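Local coordinates for protein uncharacterized esterase YxiM (Bacillus subtilis, PDB 2O14) that is of uncharacterized function but probably hydrolyses esters with a GDSL-type domain that follows a galactose-binding-like domain, at residues Pro27-Val32 against Leu147-Ile152; Asp121-Pro126 against Leu132-Thr137; Glu222-Tyr227 against Asp232-Gln237. All coordinates share one frame; numbering follows the deposited sequence.

Interaction 1. Residues Pro27-Val32 against Leu147-Ile152; sequences PGYIGV and LSALKI
The phenol ring of Tyr29 is the flat group of this contact, and the segment 147-152 meets it at a slant, neither squarely over a face nor in its plane. Ala149 CB comes to 4.3 Å from Tyr29 CE1, and Leu150 O is 4.5 Å from Tyr29 CE1, also oblique to the ring. Farther out, Lys151 brings the last carbon of its aliphatic chain to the phenol tip, with CE 3.2 Å from Tyr29 OH. The ammonium group does not close a hydrogen bond here, because Lys151 NZ stays 4.0 Å from Tyr29 OH. What Lys151 offers is therefore its terminal methylene, CE, carried on a chain extended beyond CG, so that CE lies against the phenol oxygen and NZ continues beyond it. Tyr29 turns inward with CG beside its backbone N and anti to the carbonyl carbon (chi1 -76°), which lays the ring across toward Ala149. Ala149 brings only a methyl, small enough for the Tyr29 ring to lie close to the strand, and tyrosine suits a partly exposed edge, having both an apolar ring and a polar end. The Ser148 hydroxyl bonds to the backbone oxygen of Asp65, a manganese ligand, and the Tyr29 side chain lies about 7 Å from that metal. Tyr29 also touches Asp19, another manganese ligand. In the galactose-binding-like domain, strand 15-20 pairs parallel with 30-32 and antiparallel with 146-156, so Tyr29, just ahead of 30-32, bridges its two neighbours; strand 87-95 pairs antiparallel with 146-156 and contains Thr94, opposite the classic beta bulge at Ser148-Ala149.

Interaction 2. Residues Asp121-Pro126 against Leu132-Thr137; sequences DTFQIP and LNLLVT
Ile125 and Leu132 meet methyl to methyl, Ile125 CD1 lying 3.9 Å from Leu132 CD1, with the two side chains slanting across each other. Beside them the Phe123 ring points its edge at a leucine methyl: Phe123 CZ is 4.3 Å from Leu134 CD1, which sits near the plane of the ring. Ile125 reaches this far because CG1 is anti to the backbone N (chi1 -176°) and the chain continues straight to CD1. All four residues are buried and purely apolar at the point of contact, as befits the interior of a beta sandwich. Strands 120-127 and 131-138 follow each other closely in the chain yet belong to different sheets of the galactose-binding-like domain, so they form a beta-arch and face each other through side chains, with no hydrogen bond between these segments. Each strand is held by its own sheet: Phe123 and Ile125 bond through their backbones to Val91 and Tyr89, and Leu132 to Val82. Farther out, Phe123 also touches Val91, Val93, Gln110 and Val111, while Leu132 rests on Ile152 and Leu134 on Leu150. At the far end of strand 120-127, Thr122 N donates to Asp121 OD1 (2.7 Å, 142° at the hydrogen), meeting it on the anti side and 23° out of the carboxylate plane; Asp121 OD2 bonds to the Tyr177 hydroxyl.

Interaction 3. Residues Glu222-Tyr227 against Asp232-Gln237; sequences EAILKY and DYFMLQ
Ile224 and Phe234 are brought together by their first torsions. In Ile224, CG1 stands beside the backbone N and anti to the carbonyl carbon (chi1 -64°), and the next bond is extended, so CD1 is carried out from the helix. In Phe234, CG is anti to the backbone N (chi1 173°), which swings the ring toward the helix. The result is the helix-on-sheet packing of the alpha/beta SGNH-hydrolase fold: helix 220-225 is joined by a short loop to strand 233-237, the middle strand of the five-stranded parallel sheet. Ile224 CD1 lies 3.7 Å from Phe234 CE1, approaching the ring obliquely, with the two side chains crossing at about a right angle. The CG1-CD1 arm of isoleucine is long enough to reach the strand, and a flat apolar ring gives it a broad surface to meet. Leu236 CB covers one face of the Phe234 ring, 3.8 Å above its plane and offset toward the rim, and Val265 of helix 251-266 adds to the packing. Beside this apolar contact a water ties the two segments together. It donates to Tyr227 O at 3.2 Å and to Asp232 OD2 at 2.6 Å. The same OD2 also accepts the Lys229 N-H, and Asp232 OD1 takes that of Thr164, so both oxygens of this buried carboxylate are engaged, and an acidic residue fits a spot where donors converge. Tyr227 sends its hydroxyl away to Gln110 NE2, and Lys226 CG sits 3.5 Å above the plane of the Tyr227 ring, over its centre.

Overall arrangement
Interactions 1 and 2 both belong to the galactose-binding-like domain, and interaction 3 to the GDSL hydrolase domain. Interaction 2 is a fully buried hydrocarbon contact between facing sheets; interaction 1 is partly buried, near the manganese, and mixes an aromatic ring with a lysine chain. They touch where strand 146-156 packs on strand 131-138, as at Leu147 CB and Val136 CG2, 3.8 Å apart. Interaction 3 is also buried, but joins helix to strand and adds a water bridge. It meets interaction 2 across the domain boundary, where Ile125 CG1 lies 3.6 Å from Tyr227 OH, whereas interactions 1 and 3 do not touch.

Interaction 1. Residues Pro27-Val32 against Leu147-Ile152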
loop_
_atom_site.group_PDB
_atom_site.type_symbol
_atom_site.label_atom_id
_atom_site.label_comp_id
_atom_site.label_asym_id
_atom_site.label_seq_id
_atom_site.Cartn_x
_atom_site.Cartn_y
_atom_site.Cartn_z
ATOM N N PRO A 27 -9.605 -29.367 -1.502
ATOM C CA PRO A 27 -8.691 -30.034 -2.432
ATOM C C PRO A 27 -7.744 -29.068 -3.129
ATOM O O PRO A 27 -8.118 -27.943 -3.457
ATOM C CB PRO A 27 -9.639 -30.741 -3.398
ATOM C CG PRO A 27 -10.847 -29.866 -3.387
ATOM C CD PRO A 27 -11.005 -29.539 -1.929
ATOM N N GLY A 28 -6.511 -29.517 -3.341
ATOM C CA GLY A 28 -5.514 -28.687 -3.994
ATOM C C GLY A 28 -4.798 -27.799 -2.993
ATOM O O GLY A 28 -3.867 -27.076 -3.343
ATOM N N TYR A 29 -5.231 -27.856 -1.741
ATOM C CA TYR A 29 -4.637 -27.045 -0.688
ATOM C C TYR A 29 -4.117 -27.910 0.440
ATOM O O TYR A 29 -4.692 -28.952 0.749
ATOM C CB TYR A 29 -5.679 -26.097 -0.092
ATOM C CG TYR A 29 -6.020 -24.891 -0.926
ATOM C CD1 TYR A 29 -5.403 -23.666 -0.689
ATOM C CD2 TYR A 29 -6.987 -24.961 -1.928
ATOM C CE1 TYR A 29 -5.744 -22.532 -1.425
ATOM C CE2 TYR A 29 -7.336 -23.838 -2.671
ATOM C CZ TYR A 29 -6.710 -22.625 -2.412
ATOM O OH TYR A 29 -7.050 -21.506 -3.132
ATOM N N ILE A 30 -3.022 -27.477 1.054
ATOM C CA ILE A 30 -2.484 -28.191 2.198
ATOM C C ILE A 30 -3.154 -27.530 3.393
ATOM O O ILE A 30 -3.051 -26.310 3.574
ATOM C CB ILE A 30 -0.966 -28.012 2.343
ATOM C CG1 ILE A 30 -0.240 -28.763 1.230
ATOM C CG2 ILE A 30 -0.518 -28.511 3.716
ATOM C CD1 ILE A 30 1.263 -28.594 1.288
ATOM N N GLY A 31 -3.861 -28.323 4.188
ATOM C CA GLY A 31 -4.522 -27.774 5.356
ATOM C C GLY A 31 -3.496 -27.467 6.431
ATOM O O GLY A 31 -2.680 -28.322 6.766
ATOM N N VAL A 32 -3.515 -26.246 6.956
ATOM C CA VAL A 32 -2.586 -25.856 8.008
ATOM C C VAL A 32 -3.389 -25.336 9.190
ATOM O O VAL A 32 -4.128 -24.351 9.092
ATOM C CB VAL A 32 -1.603 -24.770 7.546
ATOM C CG1 VAL A 32 -0.582 -24.502 8.647
ATOM C CG2 VAL A 32 -0.908 -25.208 6.273
ATOM N N LEU A 147 -5.965 -15.202 8.869
ATOM C CA LEU A 147 -5.480 -15.649 7.566
ATOM C C LEU A 147 -6.223 -16.921 7.136
ATOM O O LEU A 147 -6.203 -17.918 7.853
ATOM C CB LEU A 147 -3.968 -15.914 7.650
ATOM C CG LEU A 147 -3.294 -16.400 6.361
ATOM C CD1 LEU A 147 -3.441 -15.355 5.268
ATOM C CD2 LEU A 147 -1.829 -16.701 6.623
ATOM N N SER A 148 -6.877 -16.890 5.975
ATOM C CA SER A 148 -7.611 -18.058 5.482
ATOM C C SER A 148 -6.822 -18.894 4.492
ATOM O O SER A 148 -6.940 -20.113 4.478
ATOM C CB SER A 148 -8.931 -17.643 4.810
ATOM O OG SER A 148 -9.948 -17.375 5.757
ATOM N N ALA A 149 -6.026 -18.253 3.646
ATOM C CA ALA A 149 -5.266 -19.018 2.667
ATOM C C ALA A 149 -4.082 -18.277 2.083
ATOM O O ALA A 149 -3.996 -17.058 2.166
ATOM C CB ALA A 149 -6.188 -19.464 1.535
ATOM N N LEU A 150 -3.172 -19.036 1.488
ATOM C CA LEU A 150 -2.005 -18.472 0.834
ATOM C C LEU A 150 -1.723 -19.256 -0.434
ATOM O O LEU A 150 -1.863 -20.482 -0.459
ATOM C CB LEU A 150 -0.763 -18.556 1.719
ATOM C CG LEU A 150 -0.563 -17.603 2.891
ATOM C CD1 LEU A 150 0.813 -17.869 3.513
ATOM C CD2 LEU A 150 -0.657 -16.162 2.409
ATOM N N LYS A 151 -1.353 -18.539 -1.487
ATOM C CA LYS A 151 -0.974 -19.146 -2.751
ATOM C C LYS A 151 0.384 -18.531 -3.046
ATOM O O LYS A 151 0.497 -17.318 -3.243
ATOM C CB LYS A 151 -1.958 -18.797 -3.870
ATOM C CG LYS A 151 -3.191 -19.682 -3.922
ATOM C CD LYS A 151 -3.971 -19.424 -5.204
ATOM C CE LYS A 151 -5.117 -20.407 -5.369
ATOM N NZ LYS A 151 -5.808 -20.211 -6.680
ATOM N N ILE A 152 1.413 -19.368 -3.054
ATOM C CA ILE A 152 2.772 -18.912 -3.298
ATOM C C ILE A 152 3.300 -19.514 -4.600
ATOM O O ILE A 152 3.407 -20.733 -4.737
ATOM C CB ILE A 152 3.663 -19.310 -2.110
ATOM C CG1 ILE A 152 3.074 -18.710 -0.826
ATOM C CG2 ILE A 152 5.093 -18.841 -2.333
ATOM C CD1 ILE A 152 3.652 -19.278 0.451
#

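Interaction 2. Residues Asp121-Pro126 against Leu132-Thr137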
loop_
_atom_site.group_PDB
_atom_site.type_symbol
_atom_site.label_atom_id
_atom_site.label_comp_id
_atom_site.label_asym_id
_atom_site.label_seq_id
_atom_site.Cartn_x
_atom_site.Cartn_y
_atom_site.Cartn_z
ATOM N N ASP A 121 -5.308 -9.933 -1.898
ATOM C CA ASP A 121 -4.375 -9.062 -2.590
ATOM C C ASP A 121 -3.178 -9.921 -2.930
ATOM O O ASP A 121 -3.035 -11.028 -2.404
ATOM C CB ASP A 121 -3.923 -7.890 -1.719
ATOM C CG ASP A 121 -3.490 -6.691 -2.549
ATOM O OD1 ASP A 121 -3.116 -6.877 -3.731
ATOM O OD2 ASP A 121 -3.524 -5.564 -2.020
ATOM N N THR A 122 -2.318 -9.411 -3.801
ATOM C CA THR A 122 -1.142 -10.150 -4.222
ATOM C C THR A 122 0.087 -9.252 -4.227
ATOM O O THR A 122 -0.001 -8.072 -4.554
ATOM C CB THR A 122 -1.346 -10.712 -5.644
ATOM O OG1 THR A 122 -2.483 -11.582 -5.649
ATOM C CG2 THR A 122 -0.125 -11.487 -6.099
ATOM N N PHE A 123 1.234 -9.808 -3.860
ATOM C CA PHE A 123 2.470 -9.032 -3.869
ATOM C C PHE A 123 3.640 -9.945 -4.195
ATOM O O PHE A 123 3.563 -11.158 -4.015
ATOM C CB PHE A 123 2.686 -8.346 -2.516
ATOM C CG PHE A 123 2.934 -9.299 -1.382
ATOM C CD1 PHE A 123 4.228 -9.651 -1.025
ATOM C CD2 PHE A 123 1.869 -9.840 -0.667
ATOM C CE1 PHE A 123 4.463 -10.528 0.034
ATOM C CE2 PHE A 123 2.088 -10.720 0.395
ATOM C CZ PHE A 123 3.389 -11.063 0.745
ATOM N N GLN A 124 4.720 -9.360 -4.690
ATOM C CA GLN A 124 5.903 -10.132 -5.032
ATOM C C GLN A 124 6.952 -9.909 -3.960
ATOM O O GLN A 124 7.019 -8.835 -3.365
ATOM C CB GLN A 124 6.423 -9.695 -6.394
ATOM C CG GLN A 124 5.416 -9.921 -7.492
ATOM C CD GLN A 124 5.915 -9.476 -8.850
ATOM O OE1 GLN A 124 5.242 -9.679 -9.861
ATOM N NE2 GLN A 124 7.094 -8.861 -8.883
ATOM N N ILE A 125 7.772 -10.921 -3.708
ATOM C CA ILE A 125 8.790 -10.806 -2.676
ATOM C C ILE A 125 9.974 -11.725 -2.944
ATOM O O ILE A 125 9.803 -12.887 -3.315
ATOM C CB ILE A 125 8.191 -11.168 -1.291
ATOM C CG1 ILE A 125 9.219 -10.945 -0.180
ATOM C CG2 ILE A 125 7.752 -12.629 -1.286
ATOM C CD1 ILE A 125 8.665 -11.215 1.201
ATOM N N PRO A 126 11.199 -11.204 -2.789
ATOM C CA PRO A 126 12.344 -12.084 -3.032
ATOM C C PRO A 126 12.645 -12.920 -1.790
ATOM O O PRO A 126 12.545 -12.431 -0.661
ATOM C CB PRO A 126 13.470 -11.105 -3.366
ATOM C CG PRO A 126 13.115 -9.890 -2.553
ATOM C CD PRO A 126 11.617 -9.788 -2.748
ATOM N N LEU A 132 10.317 -18.239 3.875
ATOM C CA LEU A 132 9.402 -17.098 3.935
ATOM C C LEU A 132 8.713 -17.089 5.299
ATOM O O LEU A 132 8.201 -18.118 5.742
ATOM C CB LEU A 132 8.347 -17.214 2.829
ATOM C CG LEU A 132 7.208 -16.188 2.840
ATOM C CD1 LEU A 132 7.749 -14.797 2.535
ATOM C CD2 LEU A 132 6.160 -16.584 1.812
ATOM N N ASN A 133 8.705 -15.935 5.964
ATOM C CA ASN A 133 8.072 -15.811 7.277
ATOM C C ASN A 133 7.057 -14.682 7.200
ATOM O O ASN A 133 7.414 -13.504 7.089
ATOM C CB ASN A 133 9.127 -15.530 8.350
ATOM C CG ASN A 133 10.360 -16.413 8.188
ATOM O OD1 ASN A 133 11.246 -16.112 7.394
ATOM N ND2 ASN A 133 10.403 -17.521 8.921
ATOM N N LEU A 134 5.786 -15.061 7.270
ATOM C CA LEU A 134 4.686 -14.117 7.132
ATOM C C LEU A 134 3.675 -14.134 8.278
ATOM O O LEU A 134 3.521 -15.134 8.978
ATOM C CB LEU A 134 3.980 -14.416 5.797
ATOM C CG LEU A 134 2.704 -13.704 5.345
ATOM C CD1 LEU A 134 2.508 -13.931 3.851
ATOM C CD2 LEU A 134 1.504 -14.227 6.131
ATOM N N LEU A 135 3.007 -13.003 8.481
ATOM C CA LEU A 135 1.968 -12.901 9.501
ATOM C C LEU A 135 1.010 -11.798 9.083
ATOM O O LEU A 135 1.330 -10.979 8.216
ATOM C CB LEU A 135 2.546 -12.572 10.887
ATOM C CG LEU A 135 3.036 -11.149 11.205
ATOM C CD1 LEU A 135 2.882 -10.887 12.696
ATOM C CD2 LEU A 135 4.489 -10.964 10.771
ATOM N N VAL A 136 -0.176 -11.806 9.676
ATOM C CA VAL A 136 -1.171 -10.777 9.412
ATOM C C VAL A 136 -0.991 -9.934 10.657
ATOM O O VAL A 136 -0.877 -10.476 11.757
ATOM C CB VAL A 136 -2.590 -11.371 9.339
ATOM C CG1 VAL A 136 -3.617 -10.266 9.092
ATOM C CG2 VAL A 136 -2.647 -12.398 8.218
ATOM N N THR A 137 -0.954 -8.620 10.501
ATOM C CA THR A 137 -0.694 -7.778 11.653
ATOM C C THR A 137 -1.481 -6.482 11.742
ATOM O O THR A 137 -2.277 -6.128 10.864
ATOM C CB THR A 137 0.810 -7.434 11.714
ATOM O OG1 THR A 137 1.114 -6.766 12.946
ATOM C CG2 THR A 137 1.181 -6.540 10.544
#

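Interaction 3. Residues Glu222-Tyr227 against Asp232-Gln237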
loop_
_atom_site.group_PDB
_atom_site.type_symbol
_atom_site.label_atom_id
_atom_site.label_comp_id
_atom_site.label_asym_id
_atom_site.label_seq_id
_atom_site.Cartn_x
_atom_site.Cartn_y
_atom_site.Cartn_z
ATOM N N GLU A 222 10.316 2.051 6.120
ATOM C CA GLU A 222 11.212 0.906 6.294
ATOM C C GLU A 222 10.873 -0.202 5.302
ATOM O O GLU A 222 11.768 -0.814 4.720
ATOM C CB GLU A 222 11.132 0.339 7.718
ATOM C CG GLU A 222 12.017 -0.898 7.914
ATOM C CD GLU A 222 11.859 -1.553 9.280
ATOM O OE1 GLU A 222 10.956 -1.156 10.045
ATOM O OE2 GLU A 222 12.638 -2.478 9.589
ATOM N N ALA A 223 9.576 -0.450 5.120
ATOM C CA ALA A 223 9.096 -1.481 4.203
ATOM C C ALA A 223 9.533 -1.211 2.767
ATOM O O ALA A 223 9.832 -2.139 2.017
ATOM C CB ALA A 223 7.574 -1.565 4.263
ATOM N N ILE A 224 9.551 0.061 2.382
ATOM C CA ILE A 224 9.951 0.433 1.032
ATOM C C ILE A 224 11.472 0.428 0.862
ATOM O O ILE A 224 11.977 0.011 -0.179
ATOM C CB ILE A 224 9.407 1.825 0.660
ATOM C CG1 ILE A 224 7.876 1.786 0.627
ATOM C CG2 ILE A 224 9.973 2.265 -0.692
ATOM C CD1 ILE A 224 7.234 3.140 0.413
ATOM N N LEU A 225 12.198 0.895 1.875
ATOM C CA LEU A 225 13.659 0.929 1.824
ATOM C C LEU A 225 14.239 -0.478 1.771
ATOM O O LEU A 225 15.375 -0.683 1.335
ATOM C CB LEU A 225 14.215 1.671 3.042
ATOM C CG LEU A 225 13.958 3.182 3.036
ATOM C CD1 LEU A 225 14.317 3.788 4.385
ATOM C CD2 LEU A 225 14.771 3.822 1.915
ATOM N N LYS A 226 13.446 -1.444 2.221
ATOM C CA LYS A 226 13.851 -2.840 2.227
ATOM C C LYS A 226 14.078 -3.368 0.809
ATOM O O LYS A 226 14.952 -4.206 0.589
ATOM C CB LYS A 226 12.765 -3.682 2.902
ATOM C CG LYS A 226 13.043 -5.182 2.949
ATOM C CD LYS A 226 13.929 -5.561 4.122
ATOM C CE LYS A 226 14.103 -7.069 4.208
ATOM N NZ LYS A 226 14.931 -7.456 5.379
ATOM N N TYR A 227 13.302 -2.873 -0.151
ATOM C CA TYR A 227 13.408 -3.371 -1.519
ATOM C C TYR A 227 13.695 -2.363 -2.627
ATOM O O TYR A 227 14.220 -2.737 -3.674
ATOM C CB TYR A 227 12.128 -4.126 -1.888
ATOM C CG TYR A 227 11.752 -5.213 -0.913
ATOM C CD1 TYR A 227 12.503 -6.384 -0.817
ATOM C CD2 TYR A 227 10.632 -5.080 -0.090
ATOM C CE1 TYR A 227 12.146 -7.401 0.072
ATOM C CE2 TYR A 227 10.269 -6.095 0.809
ATOM C CZ TYR A 227 11.028 -7.250 0.881
ATOM O OH TYR A 227 10.673 -8.258 1.753
ATOM N N ASP A 232 13.662 1.903 -9.788
ATOM C CA ASP A 232 12.349 2.082 -9.179
ATOM C C ASP A 232 12.010 3.552 -8.939
ATOM O O ASP A 232 12.864 4.436 -9.050
ATOM C CB ASP A 232 12.264 1.346 -7.834
ATOM C CG ASP A 232 12.482 -0.150 -7.963
ATOM O OD1 ASP A 232 12.084 -0.732 -8.995
ATOM O OD2 ASP A 232 13.039 -0.745 -7.017
ATOM N N TYR A 233 10.750 3.797 -8.598
ATOM C CA TYR A 233 10.275 5.140 -8.305
ATOM C C TYR A 233 9.531 5.147 -6.976
ATOM O O TYR A 233 8.764 4.227 -6.677
ATOM C CB TYR A 233 9.336 5.636 -9.410
ATOM C CG TYR A 233 10.042 6.058 -10.673
ATOM C CD1 TYR A 233 10.844 7.195 -10.699
ATOM C CD2 TYR A 233 9.900 5.328 -11.849
ATOM C CE1 TYR A 233 11.490 7.598 -11.869
ATOM C CE2 TYR A 233 10.540 5.722 -13.026
ATOM C CZ TYR A 233 11.333 6.859 -13.027
ATOM O OH TYR A 233 11.966 7.249 -14.188
ATOM N N PHE A 234 9.787 6.170 -6.167
ATOM C CA PHE A 234 9.093 6.328 -4.897
ATOM C C PHE A 234 8.142 7.490 -5.148
ATOM O O PHE A 234 8.564 8.645 -5.185
ATOM C CB PHE A 234 10.069 6.675 -3.770
ATOM C CG PHE A 234 9.397 7.026 -2.465
ATOM C CD1 PHE A 234 8.260 6.338 -2.035
ATOM C CD2 PHE A 234 9.927 8.019 -1.640
ATOM C CE1 PHE A 234 7.658 6.632 -0.801
ATOM C CE2 PHE A 234 9.335 8.320 -0.402
ATOM C CZ PHE A 234 8.198 7.622 0.015
HETATM N N MSE A 235 6.869 7.177 -5.356
HETATM C CA MSE A 235 5.862 8.198 -5.615
HETATM C C MSE A 235 5.233 8.560 -4.284
HETATM O O MSE A 235 4.494 7.766 -3.696
HETATM C CB MSE A 235 4.821 7.654 -6.581
HETATM C CG MSE A 235 3.899 8.703 -7.145
HETATM SE SE MSE A 235 3.287 8.165 -8.889
HETATM C CE MSE A 235 4.472 9.256 -9.958
ATOM N N LEU A 236 5.535 9.767 -3.815
ATOM C CA LEU A 236 5.071 10.232 -2.514
ATOM C C LEU A 236 4.164 11.470 -2.545
ATOM O O LEU A 236 4.489 12.483 -3.168
ATOM C CB LEU A 236 6.313 10.491 -1.641
ATOM C CG LEU A 236 6.289 10.804 -0.138
ATOM C CD1 LEU A 236 5.914 12.244 0.072
ATOM C CD2 LEU A 236 5.331 9.878 0.584
ATOM N N GLN A 237 3.014 11.371 -1.882
ATOM C CA GLN A 237 2.080 12.491 -1.790
ATOM C C GLN A 237 1.488 12.573 -0.388
ATOM O O GLN A 237 0.598 11.795 -0.027
ATOM C CB GLN A 237 0.934 12.375 -2.800
ATOM C CG GLN A 237 -0.072 13.533 -2.663
ATOM C CD GLN A 237 -1.244 13.447 -3.621
ATOM O OE1 GLN A 237 -1.068 13.500 -4.837
ATOM N NE2 GLN A 237 -2.452 13.320 -3.073
HETATM O O HOH W 1 12.223 -3.019 -6.144
#